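Local structure of transcriptional regulatory protein (Chlamydia trachomatis, 3Q7R) at residues Glu35-Thr40 with Ser110-Phe115; Gln43-Glu48 with Asp52-Glu57. The protein probably acts as a global positive regulator of transcription, binding a cis-acting element of its own promoter and so probably activating its own expression. All blocks are in the same frame, centred on the assembly; numbering follows the deposited sequence.

Interaction 1: Glu35-Thr40 with Ser110-Phe115; sequences EEYRCT and SAISLF
The phenol end of Y37 leans against S113 on helix 105-118, while I112 touches the ring lower down. Y37 OH lies 3.5 Å from S113 CB, and the ring carbon CZ is 4.1 Å from S113 CA, so the hydroxyl end of the tyrosine sits close to the helix backbone. I112 supplies its CG2 methyl, which approaches the ring obliquely, 4.3 Å from Y37 CD1. The two backbones stay well apart, with Y37 CA 8.5 Å from S113 CA; the long aromatic side chain spans the gap. Its first torsion (chi1 -48°) sets CG beside the backbone N and opposite the carbonyl carbon, sending the ring across to the helix. S113 has two conformers; in one of them OG bonds to K109 O, a turn earlier, rather than to the tyrosine. L32 packs against Y37 and S113 from the loop before the strand, and I112 reaches on to V15 and T28. This is the last helix of a CheY-like receiver packing against edge strand 37-42 of the parallel sheet, itself paired to strand 13-18. Elsewhere along the helix, S110, A111, L114 and F115 meet the second subunit, largely through W97 of that subunit. With no hydrogen bond or charge pair between strand and helix, this contact relies on van der Waals packing at a partly exposed margin of the core.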
loop_
_atom_site.group_PDB
_atom_site.type_symbol
_atom_site.label_atom_id
_atom_site.label_comp_id
_atom_site.label_asym_id
_atom_site.label_seq_id
_atom_site.Cartn_x
_atom_site.Cartn_y
_atom_site.Cartn_z
ATOM N N GLU A 35 -9.411 17.710 12.646
ATOM C CA GLU A 35 -9.227 17.290 14.031
ATOM C C GLU A 35 -8.383 16.013 14.106
ATOM O O GLU A 35 -7.738 15.737 15.123
ATOM C CB GLU A 35 -10.580 17.083 14.708
ATOM C CG GLU A 35 -11.392 18.359 14.829
ATOM C CD GLU A 35 -12.725 18.159 15.519
ATOM O OE1 GLU A 35 -13.094 17.002 15.821
ATOM O OE2 GLU A 35 -13.405 19.183 15.749
ATOM N N GLU A 36 -8.380 15.243 13.017
ATOM C CA GLU A 36 -7.671 13.966 12.980
ATOM C C GLU A 36 -6.369 14.010 12.147
ATOM O O GLU A 36 -5.454 13.245 12.408
ATOM C CB GLU A 36 -8.606 12.895 12.403
ATOM C CG GLU A 36 -9.840 12.646 13.279
ATOM C CD GLU A 36 -10.883 11.731 12.651
ATOM O OE1 GLU A 36 -10.718 11.301 11.495
ATOM O OE2 GLU A 36 -11.888 11.445 13.336
ATOM N N TYR A 37 -6.349 14.850 11.108
ATOM C CA TYR A 37 -5.200 14.932 10.160
ATOM C C TYR A 37 -4.890 16.370 9.788
ATOM O O TYR A 37 -5.779 17.086 9.342
ATOM C CB TYR A 37 -5.501 14.192 8.854
ATOM C CG TYR A 37 -6.058 12.804 9.058
ATOM C CD1 TYR A 37 -5.224 11.729 9.283
ATOM C CD2 TYR A 37 -7.433 12.589 9.037
ATOM C CE1 TYR A 37 -5.758 10.439 9.500
ATOM C CE2 TYR A 37 -7.966 11.333 9.230
ATOM C CZ TYR A 37 -7.128 10.263 9.462
ATOM O OH TYR A 37 -7.685 9.018 9.658
ATOM N N ARG A 38 -3.632 16.773 9.960
ATOM C CA ARG A 38 -3.122 18.101 9.562
ATOM C C ARG A 38 -2.178 17.829 8.407
ATOM O O ARG A 38 -1.241 17.057 8.563
ATOM C CB ARG A 38 -2.339 18.708 10.722
ATOM C CG ARG A 38 -1.722 20.072 10.537
ATOM C CD ARG A 38 -1.219 20.644 11.897
ATOM N NE ARG A 38 -2.330 20.869 12.857
ATOM C CZ ARG A 38 -2.215 21.387 14.102
ATOM N NH1 ARG A 38 -1.010 21.745 14.582
ATOM N NH2 ARG A 38 -3.304 21.541 14.890
ATOM N N CYS A 39 -2.417 18.461 7.274
ATOM C CA CYS A 39 -1.615 18.221 6.083
ATOM C C CYS A 39 -0.797 19.438 5.719
ATOM O O CYS A 39 -1.279 20.581 5.825
ATOM C CB CYS A 39 -2.520 17.877 4.897
ATOM S SG CYS A 39 -3.555 16.469 5.195
ATOM N N THR A 40 0.427 19.201 5.258
ATOM C CA THR A 40 1.242 20.278 4.719
ATOM C C THR A 40 1.945 19.715 3.493
ATOM O O THR A 40 1.893 18.501 3.269
ATOM C CB THR A 40 2.282 20.756 5.728
ATOM O OG1 THR A 40 3.187 19.685 6.050
ATOM C CG2 THR A 40 1.566 21.276 7.017
ATOM N N SER A 110 -8.498 8.353 1.525
ATOM C CA SER A 110 -8.790 7.045 2.096
ATOM C C SER A 110 -7.519 6.284 2.432
ATOM O O SER A 110 -7.463 5.559 3.428
ATOM C CB SER A 110 -9.704 6.219 1.170
ATOM O OG SER A 110 -11.009 6.814 1.110
ATOM N N ALA A 111 -6.508 6.438 1.580
ATOM C CA ALA A 111 -5.264 5.731 1.791
ATOM C C ALA A 111 -4.528 6.272 3.009
ATOM O O ALA A 111 -3.955 5.501 3.765
ATOM C CB ALA A 111 -4.372 5.862 0.546
ATOM N N ILE A 112 -4.437 7.597 3.124
ATOM C CA ILE A 112 -3.809 8.212 4.287
ATOM C C ILE A 112 -4.523 7.761 5.555
ATOM O O ILE A 112 -3.895 7.391 6.552
ATOM C CB ILE A 112 -3.894 9.758 4.138
ATOM C CG1 ILE A 112 -2.911 10.246 3.078
ATOM C CG2 ILE A 112 -3.686 10.466 5.486
ATOM C CD1 ILE A 112 -3.196 11.746 2.675
ATOM N N SER A 113 -5.844 7.746 5.508
ATOM C CA SER A 113 -6.633 7.335 6.677
ATOM C C SER A 113 -6.396 5.865 7.047
ATOM O O SER A 113 -6.285 5.510 8.231
ATOM C CB SER A 113 -8.124 7.613 6.436
ATOM O OG SER A 113 -8.340 8.995 6.205
ATOM N N LEU A 114 -6.322 4.999 6.045
ATOM C CA LEU A 114 -6.085 3.576 6.308
ATOM C C LEU A 114 -4.669 3.383 6.843
ATOM O O LEU A 114 -4.467 2.645 7.809
ATOM C CB LEU A 114 -6.276 2.735 5.046
ATOM C CG LEU A 114 -5.949 1.240 5.190
ATOM C CD1 LEU A 114 -6.790 0.568 6.289
ATOM C CD2 LEU A 114 -6.204 0.526 3.865
ATOM N N PHE A 115 -3.688 4.018 6.203
ATOM C CA PHE A 115 -2.302 3.809 6.597
ATOM C C PHE A 115 -2.086 4.197 8.051
ATOM O O PHE A 115 -1.475 3.455 8.836
ATOM C CB PHE A 115 -1.390 4.639 5.679
ATOM C CG PHE A 115 0.061 4.236 5.751
ATOM C CD1 PHE A 115 0.668 3.656 4.657
ATOM C CD2 PHE A 115 0.797 4.422 6.907
ATOM C CE1 PHE A 115 2.020 3.260 4.711
ATOM C CE2 PHE A 115 2.132 4.009 6.967
ATOM C CZ PHE A 115 2.731 3.429 5.887
#

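Interaction 2: Gln43-Glu48 with Asp52-Glu57; sequences QQYKQE and DLVVCE
The sulfur of C56 meets the ring of Y45 at its edge, near the ring plane: SG is 5.0 Å from the centroid, 76° off the ring normal, and 3.7 Å from Y45 CD1. C56 SG lies anti to the backbone N (chi1 -171°), which carries the sulfur out toward the ring edge. Further round the ring, V54 CG1 approaches obliquely, 4.3 Å from Y45 CE1. The same valine straddles a backbone carbonyl, its CG1 and CG2 methyls lying 3.7 and 3.8 Å from K46 O. Its CG2 also touches Q47 CG, the two side chains crossing at about a right angle. No hydrogen bond joins the segments; 43-48 runs antiparallel to 52-57 but lies over the sheet face, while V54 pairs its backbone with F75 and L77 of strand 75-80. In a canonical CheY-like receiver a helix connects the second and third strands and covers this face; here 43-48 is irregular coil, and V54 and C56 pack beneath it. L53 and V55 point to the other face, against helix 105-118. Within the coil, Q47 NE2 gives Y45 OH a weak, bent hydrogen bond (3.0 Å, 133°), and Q47 OE1 accepts from S74 N, so the amide ties the tyrosine hydroxyl to the loop before strand 75-80. On the flank over strand 13-18, where they touch L16 and H14, K46 and E48 form a salt bridge with a long, weak hydrogen bond, NZ to OE2 3.3 Å.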
loop_
_atom_site.group_PDB
_atom_site.type_symbol
_atom_site.label_atom_id
_atom_site.label_comp_id
_atom_site.label_asym_id
_atom_site.label_seq_id
_atom_site.Cartn_x
_atom_site.Cartn_y
_atom_site.Cartn_z
ATOM N N GLN A 43 8.210 20.482 -1.627
ATOM C CA GLN A 43 8.599 20.064 -2.969
ATOM C C GLN A 43 9.873 19.271 -3.039
ATOM O O GLN A 43 10.381 19.050 -4.117
ATOM C CB GLN A 43 8.670 21.304 -3.913
ATOM C CG GLN A 43 7.282 21.742 -4.342
ATOM C CD GLN A 43 6.492 22.391 -3.253
ATOM O OE1 GLN A 43 6.906 23.426 -2.686
ATOM N NE2 GLN A 43 5.287 21.847 -2.999
ATOM N N GLN A 44 10.449 18.891 -1.889
ATOM C CA GLN A 44 11.627 18.033 -1.925
ATOM C C GLN A 44 11.546 17.057 -0.760
ATOM O O GLN A 44 10.923 17.345 0.254
ATOM C CB GLN A 44 12.947 18.831 -1.841
ATOM C CG GLN A 44 13.355 19.424 -0.483
ATOM C CD GLN A 44 12.675 20.764 -0.103
ATOM O OE1 GLN A 44 12.220 21.507 -0.972
ATOM N NE2 GLN A 44 12.619 21.074 1.211
ATOM N N TYR A 45 12.086 15.868 -0.956
ATOM C CA TYR A 45 11.913 14.843 0.093
ATOM C C TYR A 45 12.559 15.299 1.418
ATOM O O TYR A 45 13.708 15.770 1.449
ATOM C CB TYR A 45 12.538 13.495 -0.337
ATOM C CG TYR A 45 12.453 12.503 0.775
ATOM C CD1 TYR A 45 11.242 11.883 1.066
ATOM C CD2 TYR A 45 13.535 12.254 1.616
ATOM C CE1 TYR A 45 11.073 11.013 2.140
ATOM C CE2 TYR A 45 13.381 11.420 2.689
ATOM C CZ TYR A 45 12.163 10.770 2.952
ATOM O OH TYR A 45 12.015 9.926 4.063
ATOM N N LYS A 46 11.794 15.128 2.475
ATOM C CA LYS A 46 12.307 15.306 3.849
ATOM C C LYS A 46 11.327 14.648 4.788
ATOM O O LYS A 46 10.278 14.110 4.376
ATOM C CB LYS A 46 12.449 16.791 4.162
ATOM C CG LYS A 46 11.080 17.460 4.134
ATOM C CD LYS A 46 11.054 19.015 4.423
ATOM C CE LYS A 46 11.666 19.434 5.648
ATOM N NZ LYS A 46 11.320 20.901 5.889
ATOM N N GLN A 47 11.691 14.637 6.069
ATOM C CA GLN A 47 10.710 14.407 7.114
ATOM C C GLN A 47 10.738 15.635 8.032
ATOM O O GLN A 47 11.585 16.532 7.873
ATOM C CB GLN A 47 10.976 13.123 7.924
ATOM C CG GLN A 47 11.220 11.942 6.977
ATOM C CD GLN A 47 11.269 10.635 7.673
ATOM O OE1 GLN A 47 11.586 10.569 8.871
ATOM N NE2 GLN A 47 11.078 9.557 6.918
ATOM N N GLU A 48 9.742 15.714 8.896
ATOM C CA GLU A 48 9.658 16.769 9.912
ATOM C C GLU A 48 9.423 16.092 11.247
ATOM O O GLU A 48 8.938 14.961 11.285
ATOM C CB GLU A 48 8.545 17.780 9.576
ATOM C CG GLU A 48 8.932 18.652 8.414
ATOM C CD GLU A 48 7.888 19.630 7.942
ATOM O OE1 GLU A 48 6.755 19.564 8.426
ATOM O OE2 GLU A 48 8.234 20.475 7.072
ATOM N N ASP A 52 3.941 12.192 11.085
ATOM C CA ASP A 52 3.618 10.770 11.261
ATOM C C ASP A 52 3.755 10.023 9.939
ATOM O O ASP A 52 4.201 8.854 9.910
ATOM C CB ASP A 52 2.198 10.626 11.782
ATOM C CG ASP A 52 2.054 11.266 13.163
ATOM O OD1 ASP A 52 2.686 10.728 14.085
ATOM O OD2 ASP A 52 1.376 12.290 13.283
ATOM N N LEU A 53 3.369 10.672 8.845
ATOM C CA LEU A 53 3.422 9.994 7.538
ATOM C C LEU A 53 3.937 11.015 6.530
ATOM O O LEU A 53 3.486 12.153 6.521
ATOM C CB LEU A 53 2.043 9.535 7.120
ATOM C CG LEU A 53 1.916 9.016 5.689
ATOM C CD1 LEU A 53 2.707 7.726 5.524
ATOM C CD2 LEU A 53 0.399 8.803 5.396
ATOM N N VAL A 54 4.889 10.622 5.701
ATOM C CA VAL A 54 5.269 11.432 4.534
ATOM C C VAL A 54 4.778 10.721 3.289
ATOM O O VAL A 54 5.062 9.540 3.115
ATOM C CB VAL A 54 6.803 11.592 4.431
ATOM C CG1 VAL A 54 7.156 12.430 3.183
ATOM C CG2 VAL A 54 7.292 12.286 5.733
ATOM N N VAL A 55 4.015 11.420 2.445
ATOM C CA VAL A 55 3.484 10.816 1.195
ATOM C C VAL A 55 4.349 11.442 0.126
ATOM O O VAL A 55 4.357 12.657 -0.004
ATOM C CB VAL A 55 2.021 11.197 0.997
ATOM C CG1 VAL A 55 1.536 10.626 -0.339
ATOM C CG2 VAL A 55 1.168 10.596 2.116
ATOM N N CYS A 56 5.174 10.636 -0.575
ATOM C CA CYS A 56 6.160 11.249 -1.480
ATOM C C CYS A 56 5.994 10.791 -2.913
ATOM O O CYS A 56 5.919 9.594 -3.148
ATOM C CB CYS A 56 7.557 10.800 -1.015
ATOM S SG CYS A 56 8.917 11.668 -1.855
ATOM N N GLU A 57 5.967 11.728 -3.856
ATOM C CA GLU A 57 6.003 11.334 -5.240
ATOM C C GLU A 57 7.260 10.503 -5.549
ATOM O O GLU A 57 8.387 10.847 -5.121
ATOM C CB GLU A 57 6.105 12.593 -6.106
ATOM C CG GLU A 57 4.852 13.443 -6.012
ATOM C CD GLU A 57 3.683 12.845 -6.745
ATOM O OE1 GLU A 57 3.798 11.783 -7.392
ATOM O OE2 GLU A 57 2.574 13.406 -6.630
#

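Interactions 1 and 2 use the two faces of one parallel sheet, their centres 13 Å apart, and along the chain 43-57 is nested inside the loop that interaction 1 closes. They meet through the core under helix 105-118: F115 CE2 lies 4.0 Å from L53 CD1, and I112 CG1 is 4.2 Å from V55 CG2. I112 thus backs Y37 on one side and the central strand on the other. At its C-terminal end that strand carries E57, which probably takes the place of the phosphoacceptor aspartate of typical receivers; its carboxylate is held by R101, S19 and H21. Q43, at the start of the coil, bonds to S19 O beside this site.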